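Local structure of VP1 (Polyomavirus HPyV6, 4PCG) at residues P127-G132 / R183-R188. The protein is the major viral capsid protein, assembling as pentamers that build the icosahedral shell, and probably takes part in attachment to host cells. Numbering follows the deposited sequence.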
# COMPACT_ATOMS: atom_id res chain seq x y z
N PRO B 127 5.76 -23.63 23.97
CA PRO B 127 6.70 -22.83 23.16
C PRO B 127 6.46 -22.87 21.65
O PRO B 127 5.95 -23.85 21.11
CB PRO B 127 8.05 -23.49 23.47
CG PRO B 127 7.89 -24.18 24.77
CD PRO B 127 6.45 -24.63 24.80
N LEU B 128 6.89 -21.81 20.98
CA LEU B 128 6.77 -21.67 19.54
C LEU B 128 7.58 -22.75 18.84
O LEU B 128 8.79 -22.88 19.10
CB LEU B 128 7.29 -20.30 19.11
CG LEU B 128 7.20 -19.97 17.62
CD1 LEU B 128 5.75 -19.83 17.17
CD2 LEU B 128 8.01 -18.74 17.29
N ASP B 129 6.94 -23.49 17.95
CA ASP B 129 7.63 -24.46 17.10
C ASP B 129 8.26 -23.71 15.92
O ASP B 129 7.59 -22.86 15.27
CB ASP B 129 6.66 -25.50 16.58
CG ASP B 129 6.01 -26.30 17.69
OD1 ASP B 129 6.75 -27.05 18.36
OD2 ASP B 129 4.75 -26.23 17.84
N VAL B 130 9.54 -23.98 15.68
CA VAL B 130 10.28 -23.31 14.58
C VAL B 130 11.05 -24.31 13.70
O VAL B 130 11.33 -25.45 14.12
CB VAL B 130 11.25 -22.23 15.09
CG1 VAL B 130 10.51 -20.98 15.56
CG2 VAL B 130 12.17 -22.78 16.19
N ILE B 131 11.42 -23.84 12.51
CA ILE B 131 12.17 -24.59 11.54
C ILE B 131 13.44 -23.75 11.32
O ILE B 131 13.35 -22.55 11.11
CB ILE B 131 11.44 -24.69 10.19
CG1 ILE B 131 10.05 -25.32 10.32
CG2 ILE B 131 12.26 -25.55 9.21
CD1 ILE B 131 9.18 -25.18 9.07
N GLY B 132 14.59 -24.39 11.40
CA GLY B 132 15.89 -23.68 11.25
C GLY B 132 16.54 -24.04 9.94
O GLY B 132 16.80 -25.22 9.67
N ARG B 183 3.16 -27.27 12.80
CA ARG B 183 2.96 -27.48 14.24
C ARG B 183 2.21 -26.28 14.83
O ARG B 183 1.27 -25.77 14.18
CB ARG B 183 4.29 -27.82 14.92
CG ARG B 183 4.96 -29.05 14.31
CD ARG B 183 6.28 -29.41 14.97
NE ARG B 183 6.79 -30.63 14.40
CZ ARG B 183 7.82 -31.35 14.87
NH1 ARG B 183 8.52 -30.98 15.92
NH2 ARG B 183 8.15 -32.47 14.25
N ASN B 184 2.61 -25.79 15.99
CA ASN B 184 1.96 -24.63 16.61
C ASN B 184 0.46 -24.77 16.74
O ASN B 184 -0.28 -23.80 16.55
CB ASN B 184 2.36 -23.36 15.90
CG ASN B 184 3.83 -23.03 16.17
OD1 ASN B 184 4.22 -22.87 17.32
ND2 ASN B 184 4.63 -22.92 15.11
N GLU B 185 0.05 -25.98 17.13
CA GLU B 185 -1.36 -26.31 17.23
C GLU B 185 -2.16 -25.39 18.16
O GLU B 185 -3.31 -25.01 17.87
CB GLU B 185 -1.54 -27.79 17.68
CG GLU B 185 -1.08 -28.82 16.65
CD GLU B 185 0.45 -29.10 16.58
OE1 GLU B 185 0.84 -30.02 15.82
OE2 GLU B 185 1.26 -28.44 17.27
N ASN B 186 -1.60 -25.06 19.28
CA ASN B 186 -2.39 -24.35 20.31
C ASN B 186 -1.66 -23.03 20.50
O ASN B 186 -1.27 -22.64 21.59
CB ASN B 186 -2.38 -25.25 21.55
CG ASN B 186 -3.08 -24.66 22.77
OD1 ASN B 186 -4.14 -24.04 22.68
ND2 ASN B 186 -2.48 -24.89 23.92
N CYS B 187 -1.48 -22.35 19.37
CA CYS B 187 -0.74 -21.10 19.30
C CYS B 187 -1.28 -20.30 18.13
O CYS B 187 -1.70 -20.88 17.14
CB CYS B 187 0.71 -21.43 19.10
SG CYS B 187 1.78 -20.11 18.55
N ARG B 188 -1.31 -18.98 18.27
CA ARG B 188 -1.57 -18.10 17.13
C ARG B 188 -0.34 -17.24 16.93
O ARG B 188 0.21 -16.69 17.90
CB ARG B 188 -2.75 -17.20 17.39
CG ARG B 188 -4.00 -17.93 17.83
CD ARG B 188 -4.52 -18.99 16.88
NE ARG B 188 -5.72 -19.55 17.52
CZ ARG B 188 -5.90 -20.79 17.94
NH1 ARG B 188 -7.05 -21.08 18.55
NH2 ARG B 188 -5.01 -21.76 17.72
O HOH W 1 3.45 -23.23 19.86
O HOH W 2 8.88 -28.32 17.20
O HOH W 3 3.06 -27.18 19.51
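Asp-129 and Asn-184 are joined by three hydrogen bonds. The side-chain amide of Asn-184 spans the backbone of Asp-129: Asp-129 N donates to Asn-184 OD1 (2.9 Å), and Asn-184 ND2 donates to Asp-129 O (3.0 Å). Both are nearly straight. The accepting Asp-129 O lies close to the plane of the amide. In return, Asn-184 N donates to Asp-129 OD2 at 2.9 Å, on the anti side of the carboxylate. With CG beside its own backbone N (chi1 -61°), Asp-129 turns the carboxylate toward the loop 183-186. Asn-184 ND2 also bonds to Asp-180 O, which helps fix the rotation of the amide.

VP1 has a jelly-roll fold. Strand 129-132 runs between 163-166 and 177-179 in a small antiparallel sheet, and loop 183-186 leads into strand 187-194 of the main sheet. The contact therefore ties the small sheet to the start of that strand.

Waters extend the network. One donates to both Asp-129 and Glu-185, whose probably like-charged carboxylates are not bonded to each other (OD2 to OE2 4.2 Å). Another links Asp-129 OD1 to Arg-183 NH1. The side chains of Asp-129 and Arg-183 cross at about a right angle, with Arg-183 CB 3.4 Å from Asp-129 OD2.

Off one face of the amide, Leu-128 CD1 touches Asn-184 OD1 (3.4 Å) and, more loosely, Cys-187 SG (4.2 Å). Leu-128 also packs on Thr-231 of strand 227-239.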